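Long-range contacts in arginine kinase (Anthopleura japonica, PDB 4RF6), which catalyses the ATP-dependent phosphorylation of L-arginine to N(omega)-phospho-L-arginine and carries two phosphagen kinase repeats in one chain: residues 15-20 and 56-61; 646-651 and 712-717; 160-165 and 258-263. All coordinates share one frame; numbering follows the deposited sequence.

Interaction 1 of 3, residues 15-20 and 56-61; sequences SKNAFP and TLWDCI
W58 reaches from the first turn of its helix to meet N17, A18 and P20 of the loop. The tight part is buried. P20 CB lies obliquely against the indole, 3.8 Å from W58 CH2, and P20 CG is 4.0 Å from I61 CD1. I61 has CG1 between its backbone N and carbonyl carbon (chi1 67°). This places CD1 over the centre of one face of the W58 ring. The proline, the isoleucine and the six-membered half of the indole therefore pack as one apolar group.

The five-membered half turns its edge to polar atoms. W58 NE1 donates to A18 O at 3.1 Å, with an N-H...O angle of 146°. The acceptor lies nearly in the ring plane, while the donor is tilted from the plane of the carbonyl. This bond satisfies the buried indole N-H and helps to set how the ring is turned.

The looser side is at N17, which is partly exposed. N17 is the first residue to leave helical geometry after helix 7-14, with positive phi, in a Schellman motif. Its CB points away, but CG is anti to the backbone N (chi1 -156°), and the amide swings back toward W58. N17 OD1 sits at the ring edge, 3.2 Å from W58 CD1. A water lies 2.9 Å from N17 OD1 and accepts from W58 N at 3.3 Å. N17 ND2 is held by K47 O.

In the phosphagen kinase N-terminal domain of the first repeat, the contact packs the loop after helix 7-14 on helix 57-66. F43 of helix 40-46 meets the W58 ring nearly at right angles and also touches P20. F13 and K14 of helix 7-14 touch W58, and L88 of helix 86-96 packs on I61.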
loop_
_atom_site.group_PDB
_atom_site.type_symbol
_atom_site.label_atom_id
_atom_site.label_comp_id
_atom_site.label_asym_id
_atom_site.label_seq_id
_atom_site.Cartn_x
_atom_site.Cartn_y
_atom_site.Cartn_z
ATOM N N SER A 15 35.571 -25.126 23.482
ATOM C CA SER A 15 35.811 -25.679 24.812
ATOM C C SER A 15 37.302 -25.852 25.109
ATOM O O SER A 15 37.701 -25.956 26.271
ATOM C CB SER A 15 35.089 -27.016 24.973
ATOM O OG SER A 15 35.556 -27.958 24.027
ATOM N N LYS A 16 38.116 -25.887 24.056
ATOM C CA LYS A 16 39.564 -26.005 24.201
ATOM C C LYS A 16 40.243 -24.652 24.052
ATOM O O LYS A 16 41.459 -24.536 24.245
ATOM C CB LYS A 16 40.130 -26.980 23.167
ATOM C CG LYS A 16 39.848 -28.437 23.481
ATOM C CD LYS A 16 40.431 -29.355 22.417
ATOM C CE LYS A 16 39.353 -30.244 21.808
ATOM N NZ LYS A 16 39.871 -31.100 20.700
ATOM N N ASN A 17 39.444 -23.643 23.709
ATOM C CA ASN A 17 39.945 -22.299 23.434
ATOM C C ASN A 17 41.065 -22.349 22.394
ATOM O O ASN A 17 42.094 -21.691 22.535
ATOM C CB ASN A 17 40.426 -21.624 24.721
ATOM C CG ASN A 17 40.395 -20.109 24.637
ATOM O OD1 ASN A 17 39.596 -19.528 23.901
ATOM N ND2 ASN A 17 41.266 -19.458 25.407
ATOM N N ALA A 18 40.853 -23.156 21.359
ATOM C CA ALA A 18 41.832 -23.333 20.299
ATOM C C ALA A 18 41.363 -22.611 19.039
ATOM O O ALA A 18 40.173 -22.309 18.897
ATOM C CB ALA A 18 42.044 -24.813 20.024
ATOM N N PHE A 19 42.296 -22.328 18.133
ATOM C CA PHE A 19 41.968 -21.667 16.875
ATOM C C PHE A 19 40.906 -22.471 16.132
ATOM O O PHE A 19 40.999 -23.694 16.048
ATOM C CB PHE A 19 43.223 -21.510 16.011
ATOM C CG PHE A 19 42.986 -20.774 14.724
ATOM C CD1 PHE A 19 42.687 -21.468 13.562
ATOM C CD2 PHE A 19 43.055 -19.390 14.681
ATOM C CE1 PHE A 19 42.462 -20.798 12.377
ATOM C CE2 PHE A 19 42.832 -18.708 13.499
ATOM C CZ PHE A 19 42.537 -19.416 12.345
ATOM N N PRO A 20 39.874 -21.791 15.609
ATOM C CA PRO A 20 38.813 -22.533 14.922
ATOM C C PRO A 20 39.256 -23.017 13.539
ATOM O O PRO A 20 39.109 -22.286 12.552
ATOM C CB PRO A 20 37.684 -21.501 14.801
ATOM C CG PRO A 20 38.383 -20.188 14.766
ATOM C CD PRO A 20 39.620 -20.338 15.628
ATOM N N THR A 56 34.443 -13.175 25.797
ATOM C CA THR A 56 35.714 -13.645 25.249
ATOM C C THR A 56 35.726 -13.481 23.736
ATOM O O THR A 56 34.698 -13.177 23.126
ATOM C CB THR A 56 35.971 -15.136 25.580
ATOM O OG1 THR A 56 35.080 -15.959 24.814
ATOM C CG2 THR A 56 35.760 -15.410 27.056
ATOM N N LEU A 57 36.899 -13.680 23.141
ATOM C CA LEU A 57 37.052 -13.625 21.696
ATOM C C LEU A 57 36.196 -14.711 21.060
ATOM O O LEU A 57 35.510 -14.473 20.062
ATOM C CB LEU A 57 38.519 -13.827 21.316
ATOM C CG LEU A 57 38.892 -13.879 19.834
ATOM C CD1 LEU A 57 38.689 -12.529 19.158
ATOM C CD2 LEU A 57 40.328 -14.341 19.676
ATOM N N TRP A 58 36.235 -15.905 21.649
ATOM C CA TRP A 58 35.437 -17.021 21.157
ATOM C C TRP A 58 33.943 -16.713 21.156
ATOM O O TRP A 58 33.233 -17.098 20.222
ATOM C CB TRP A 58 35.720 -18.294 21.956
ATOM C CG TRP A 58 36.430 -19.318 21.136
ATOM C CD1 TRP A 58 37.730 -19.729 21.269
ATOM C CD2 TRP A 58 35.892 -20.046 20.029
ATOM N NE1 TRP A 58 38.022 -20.679 20.318
ATOM C CE2 TRP A 58 36.911 -20.887 19.542
ATOM C CE3 TRP A 58 34.642 -20.069 19.405
ATOM C CZ2 TRP A 58 36.716 -21.746 18.455
ATOM C CZ3 TRP A 58 34.450 -20.918 18.330
ATOM C CH2 TRP A 58 35.477 -21.747 17.868
ATOM N N ASP A 59 33.464 -16.029 22.196
ATOM C CA ASP A 59 32.065 -15.608 22.251
ATOM C C ASP A 59 31.726 -14.751 21.038
ATOM O O ASP A 59 30.637 -14.853 20.465
ATOM C CB ASP A 59 31.791 -14.802 23.524
ATOM C CG ASP A 59 31.826 -15.651 24.778
ATOM O OD1 ASP A 59 31.335 -16.798 24.737
ATOM O OD2 ASP A 59 32.343 -15.165 25.806
ATOM N N CYS A 60 32.673 -13.904 20.651
ATOM C CA CYS A 60 32.462 -12.981 19.545
ATOM C C CYS A 60 32.490 -13.661 18.180
ATOM O O CYS A 60 31.720 -13.306 17.287
ATOM C CB CYS A 60 33.496 -11.860 19.592
ATOM S SG CYS A 60 33.203 -10.693 20.935
ATOM N N ILE A 61 33.372 -14.640 18.016
ATOM C CA ILE A 61 33.547 -15.263 16.709
ATOM C C ILE A 61 32.684 -16.503 16.521
ATOM O O ILE A 61 32.667 -17.081 15.435
ATOM C CB ILE A 61 35.014 -15.668 16.462
ATOM C CG1 ILE A 61 35.419 -16.793 17.420
ATOM C CG2 ILE A 61 35.942 -14.454 16.585
ATOM C CD1 ILE A 61 36.776 -17.401 17.108
HETATM O O HOH W 1 38.711 -16.770 23.578
#

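Interaction 2 of 3, residues 646-651 and 712-717; sequences IPKASA and EIEKST
The carboxylate of E714 is the flat group that meets 646-651. I646 CG2 and P647 CD flank it on one side of its plane, CB and CG of K648 on the other, all near the oxygens. I646 CG2 is 3.1 Å from E714 OE2, and P647 CD is 3.0 Å from E714 OE1. K648 CG is 3.2 Å from E714 OE1.

The oxygen edge faces two successive backbone N-H groups. K648 N donates to E714 OE1 at 2.8 Å, on the syn lone pair. A649 N donates to E714 OE2 at 2.9 Å, also on the syn side but 17° out of the plane. The two bonds hold the carboxylate edge-on to the first turn of a short helix and fix its rotation. The N-terminal end of this weakly bonded helix would be expected to favour its negative charge. A bend at chi2 (65°) brings the end of E714 nearer to these N-H groups.

Beside the carboxylate, A649 CB packs on I713 CG2 at 3.6 Å. Beyond CG the K648 chain bends at chi3 and runs on past E714, with CE near I713 O and E714 O. K648 NZ ends 2.7 Å from S716 O. S716 OG donates back to I713 O, in the last turn of the helix.

The contact lies in the C-terminal catalytic domain of the second repeat, away from the annotated sites. There the end of the last helix, 696-714, meets the N-H groups of helix 647-651, which follows strand 638-645. E714 and K715 also touch Y478, next to strand 479-488.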
loop_
_atom_site.group_PDB
_atom_site.type_symbol
_atom_site.label_atom_id
_atom_site.label_comp_id
_atom_site.label_asym_id
_atom_site.label_seq_id
_atom_site.Cartn_x
_atom_site.Cartn_y
_atom_site.Cartn_z
ATOM N N ILE A 646 -39.522 -14.579 -17.032
ATOM C CA ILE A 646 -40.449 -14.060 -18.032
ATOM C C ILE A 646 -40.395 -14.826 -19.381
ATOM O O ILE A 646 -40.098 -14.241 -20.426
ATOM C CB ILE A 646 -40.215 -12.522 -18.209
ATOM C CG1 ILE A 646 -40.255 -11.801 -16.861
ATOM C CG2 ILE A 646 -41.271 -11.887 -19.056
ATOM C CD1 ILE A 646 -41.650 -11.720 -16.244
ATOM N N PRO A 647 -40.685 -16.146 -19.362
ATOM C CA PRO A 647 -40.664 -16.914 -20.617
ATOM C C PRO A 647 -41.745 -16.472 -21.605
ATOM O O PRO A 647 -41.451 -16.314 -22.794
ATOM C CB PRO A 647 -40.938 -18.348 -20.155
ATOM C CG PRO A 647 -40.518 -18.375 -18.722
ATOM C CD PRO A 647 -40.889 -17.025 -18.195
ATOM N N LYS A 648 -42.970 -16.284 -21.120
ATOM C CA LYS A 648 -44.071 -15.839 -21.974
ATOM C C LYS A 648 -43.792 -14.487 -22.652
ATOM O O LYS A 648 -43.837 -14.381 -23.877
ATOM C CB LYS A 648 -45.395 -15.800 -21.197
ATOM C CG LYS A 648 -45.812 -17.139 -20.599
ATOM C CD LYS A 648 -47.329 -17.269 -20.475
ATOM C CE LYS A 648 -47.932 -16.182 -19.597
ATOM N NZ LYS A 648 -49.421 -16.282 -19.534
ATOM N N ALA A 649 -43.485 -13.456 -21.871
ATOM C CA ALA A 649 -43.299 -12.129 -22.461
ATOM C C ALA A 649 -41.991 -11.954 -23.240
ATOM O O ALA A 649 -41.925 -11.115 -24.129
ATOM C CB ALA A 649 -43.482 -11.025 -21.430
ATOM N N SER A 650 -40.958 -12.735 -22.927
ATOM C CA SER A 650 -39.725 -12.677 -23.722
ATOM C C SER A 650 -39.979 -13.137 -25.164
ATOM O O SER A 650 -39.262 -12.748 -26.091
ATOM C CB SER A 650 -38.593 -13.490 -23.081
ATOM O OG SER A 650 -38.886 -14.873 -23.051
ATOM N N ALA A 651 -41.017 -13.954 -25.341
ATOM C CA ALA A 651 -41.432 -14.423 -26.662
ATOM C C ALA A 651 -42.586 -13.590 -27.229
ATOM O O ALA A 651 -42.923 -13.707 -28.409
ATOM C CB ALA A 651 -41.820 -15.889 -26.599
ATOM N N GLU A 712 -47.674 -8.192 -16.520
ATOM C CA GLU A 712 -49.060 -8.291 -16.973
ATOM C C GLU A 712 -49.225 -9.344 -18.070
ATOM O O GLU A 712 -50.273 -9.980 -18.180
ATOM C CB GLU A 712 -49.583 -6.922 -17.426
ATOM C CG GLU A 712 -50.126 -6.059 -16.282
ATOM C CD GLU A 712 -50.052 -4.562 -16.564
ATOM O OE1 GLU A 712 -49.495 -4.172 -17.612
ATOM O OE2 GLU A 712 -50.548 -3.778 -15.725
ATOM N N ILE A 713 -48.181 -9.528 -18.873
ATOM C CA ILE A 713 -48.176 -10.553 -19.913
ATOM C C ILE A 713 -47.864 -11.934 -19.324
ATOM O O ILE A 713 -48.499 -12.932 -19.683
ATOM C CB ILE A 713 -47.193 -10.196 -21.054
ATOM C CG1 ILE A 713 -47.666 -8.936 -21.786
ATOM C CG2 ILE A 713 -47.044 -11.359 -22.028
ATOM C CD1 ILE A 713 -46.724 -8.449 -22.882
ATOM N N GLU A 714 -46.910 -11.994 -18.400
ATOM C CA GLU A 714 -46.563 -13.266 -17.768
ATOM C C GLU A 714 -47.693 -13.801 -16.880
ATOM O O GLU A 714 -47.707 -14.983 -16.525
ATOM C CB GLU A 714 -45.274 -13.134 -16.952
ATOM C CG GLU A 714 -44.457 -14.415 -16.873
ATOM C CD GLU A 714 -43.911 -14.837 -18.224
ATOM O OE1 GLU A 714 -43.759 -16.055 -18.448
ATOM O OE2 GLU A 714 -43.632 -13.951 -19.062
ATOM N N LYS A 715 -48.637 -12.927 -16.535
ATOM C CA LYS A 715 -49.709 -13.266 -15.601
ATOM C C LYS A 715 -51.090 -13.424 -16.250
ATOM O O LYS A 715 -52.032 -13.872 -15.595
ATOM C CB LYS A 715 -49.787 -12.235 -14.474
ATOM C CG LYS A 715 -48.955 -12.571 -13.245
ATOM C CD LYS A 715 -48.809 -11.359 -12.334
ATOM C CE LYS A 715 -50.137 -10.634 -12.191
ATOM N NZ LYS A 715 -50.070 -9.481 -11.255
ATOM N N SER A 716 -51.216 -13.058 -17.522
ATOM C CA SER A 716 -52.481 -13.257 -18.232
ATOM C C SER A 716 -52.794 -14.744 -18.424
ATOM O O SER A 716 -51.889 -15.560 -18.613
ATOM C CB SER A 716 -52.498 -12.511 -19.571
ATOM O OG SER A 716 -51.307 -12.724 -20.305
ATOM N N THR A 717 -54.080 -15.084 -18.370
ATOM C CA THR A 717 -54.526 -16.477 -18.389
ATOM C C THR A 717 -55.161 -16.870 -19.725
ATOM O O THR A 717 -54.674 -16.498 -20.795
ATOM C CB THR A 717 -55.536 -16.743 -17.249
ATOM O OG1 THR A 717 -56.022 -18.090 -17.325
ATOM C CG2 THR A 717 -56.709 -15.783 -17.347
#

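Interaction 3 of 3, residues 160-165 and 258-263; sequences VGVLTS and NEIDKK
V162 packs on the surface of helix 246-264, against E259, I260 and K263. Its CB points toward that helix, and the two methyls beyond it share the work. CG1 is anti to the backbone N (chi1 171°). It rests 3.7 Å from I260 CG1 and 3.9 Å from E259 CG. CG2 takes the other direction and meets K263 CB at 3.8 Å. The valine thus touches two neighbouring residues and a third one turn further on.

The charged ends of that turn close on each other. K263 NZ forms a salt bridge with E259 OE2 at 2.9 Å, approaching nearly in line with the C-O bond. The apolar parts of both chains are left beside V162. L163 adds a second, lighter contact, with CD2 4.0 Å from I260 CD1.

Helix 149-163 ends here. S165 OG donates to V162 O at 2.6 Å, in the carbonyl plane and on a lone pair. S165 N uses the same oxygen, so two donors grip the carbonyl of the packing valine.

I260 also touches F266, in the loop after its helix. This is apolar helix-to-helix packing, here within the catalytic domain typical of ATP:guanido phosphotransferases, where helices flank an eight-stranded antiparallel sheet.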
loop_
_atom_site.group_PDB
_atom_site.type_symbol
_atom_site.label_atom_id
_atom_site.label_comp_id
_atom_site.label_asym_id
_atom_site.label_seq_id
_atom_site.Cartn_x
_atom_site.Cartn_y
_atom_site.Cartn_z
ATOM N N VAL A 160 9.514 0.501 27.212
ATOM C CA VAL A 160 8.049 0.515 27.203
ATOM C C VAL A 160 7.492 1.776 27.874
ATOM O O VAL A 160 6.531 2.382 27.384
ATOM C CB VAL A 160 7.463 -0.756 27.848
ATOM C CG1 VAL A 160 5.962 -0.625 28.055
ATOM C CG2 VAL A 160 7.770 -1.973 26.983
ATOM N N GLY A 161 8.118 2.183 28.978
ATOM C CA GLY A 161 7.745 3.407 29.668
ATOM C C GLY A 161 7.798 4.641 28.783
ATOM O O GLY A 161 6.943 5.525 28.887
ATOM N N VAL A 162 8.804 4.708 27.915
ATOM C CA VAL A 162 8.914 5.813 26.971
ATOM C C VAL A 162 7.905 5.641 25.842
ATOM O O VAL A 162 7.189 6.579 25.486
ATOM C CB VAL A 162 10.330 5.929 26.372
ATOM C CG1 VAL A 162 10.346 6.943 25.246
ATOM C CG2 VAL A 162 11.333 6.323 27.435
ATOM N N LEU A 163 7.847 4.434 25.286
ATOM C CA LEU A 163 6.984 4.172 24.136
ATOM C C LEU A 163 5.510 4.441 24.436
ATOM O O LEU A 163 4.830 5.105 23.654
ATOM C CB LEU A 163 7.184 2.747 23.607
ATOM C CG LEU A 163 8.535 2.440 22.958
ATOM C CD1 LEU A 163 8.563 1.034 22.373
ATOM C CD2 LEU A 163 8.875 3.467 21.887
ATOM N N THR A 164 5.022 3.942 25.570
ATOM C CA THR A 164 3.625 4.154 25.955
ATOM C C THR A 164 3.325 5.601 26.371
ATOM O O THR A 164 2.178 5.941 26.678
ATOM C CB THR A 164 3.169 3.167 27.062
ATOM O OG1 THR A 164 4.090 3.203 28.159
ATOM C CG2 THR A 164 3.098 1.748 26.521
ATOM N N SER A 165 4.347 6.452 26.367
ATOM C CA SER A 165 4.163 7.868 26.673
ATOM C C SER A 165 3.959 8.682 25.394
ATOM O O SER A 165 3.491 9.821 25.437
ATOM C CB SER A 165 5.367 8.419 27.444
ATOM O OG SER A 165 6.406 8.810 26.560
ATOM N N ASN A 258 14.665 10.409 19.233
ATOM C CA ASN A 258 15.181 11.480 20.080
ATOM C C ASN A 258 14.558 11.477 21.480
ATOM O O ASN A 258 15.236 11.760 22.469
ATOM C CB ASN A 258 15.013 12.842 19.390
ATOM C CG ASN A 258 15.981 13.034 18.233
ATOM O OD1 ASN A 258 17.091 12.503 18.246
ATOM N ND2 ASN A 258 15.564 13.796 17.226
ATOM N N GLU A 259 13.273 11.142 21.562
ATOM C CA GLU A 259 12.593 11.034 22.852
ATOM C C GLU A 259 13.178 9.904 23.702
ATOM O O GLU A 259 13.443 10.078 24.896
ATOM C CB GLU A 259 11.084 10.833 22.665
ATOM C CG GLU A 259 10.319 10.596 23.966
ATOM C CD GLU A 259 10.467 11.736 24.968
ATOM O OE1 GLU A 259 10.760 12.877 24.551
ATOM O OE2 GLU A 259 10.284 11.486 26.180
ATOM N N ILE A 260 13.375 8.746 23.080
ATOM C CA ILE A 260 14.035 7.629 23.740
ATOM C C ILE A 260 15.447 8.044 24.158
ATOM O O ILE A 260 15.865 7.793 25.289
ATOM C CB ILE A 260 14.093 6.386 22.830
ATOM C CG1 ILE A 260 12.688 5.839 22.564
ATOM C CG2 ILE A 260 14.961 5.307 23.454
ATOM C CD1 ILE A 260 12.630 4.734 21.500
ATOM N N ASP A 261 16.171 8.687 23.242
ATOM C CA ASP A 261 17.528 9.157 23.509
ATOM C C ASP A 261 17.542 10.085 24.725
ATOM O O ASP A 261 18.329 9.895 25.658
ATOM C CB ASP A 261 18.090 9.886 22.278
ATOM C CG ASP A 261 19.602 10.082 22.344
ATOM O OD1 ASP A 261 20.187 9.895 23.434
ATOM O OD2 ASP A 261 20.200 10.429 21.300
ATOM N N LYS A 262 16.663 11.083 24.704
ATOM C CA LYS A 262 16.527 12.037 25.803
ATOM C C LYS A 262 16.331 11.348 27.158
ATOM O O LYS A 262 17.054 11.623 28.116
ATOM C CB LYS A 262 15.345 12.970 25.525
ATOM C CG LYS A 262 14.987 13.892 26.679
ATOM C CD LYS A 262 13.628 14.543 26.455
ATOM C CE LYS A 262 13.587 15.944 27.038
ATOM N NZ LYS A 262 12.295 16.625 26.741
ATOM N N LYS A 263 15.359 10.442 27.223
ATOM C CA LYS A 263 14.989 9.805 28.479
ATOM C C LYS A 263 15.943 8.690 28.903
ATOM O O LYS A 263 16.088 8.416 30.097
ATOM C CB LYS A 263 13.562 9.256 28.392
ATOM C CG LYS A 263 12.480 10.326 28.248
ATOM C CD LYS A 263 12.393 11.193 29.507
ATOM C CE LYS A 263 11.303 12.255 29.394
ATOM N NZ LYS A 263 9.988 11.654 29.036
#

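Overall arrangement
Interactions 1 and 3 belong to the first repeat, residues 4-369, and interaction 2 to the second, residues 370-718. The centres of interactions 1 and 3 are about 37 Å apart. Interaction 2 lies about 93 Å from interaction 1 and about 76 Å from interaction 3, centre to centre, on the opposite side of the chain's centre from both. None of the three touches another. In interaction 1 the side chain of I61 is about 4 Å from that of V74, which probably binds substrate, as in relatives. In interaction 3 the side chain of I260 is about 10 Å from that of R236, predicted to bind ATP. Interaction 2 is remote from the annotated sites.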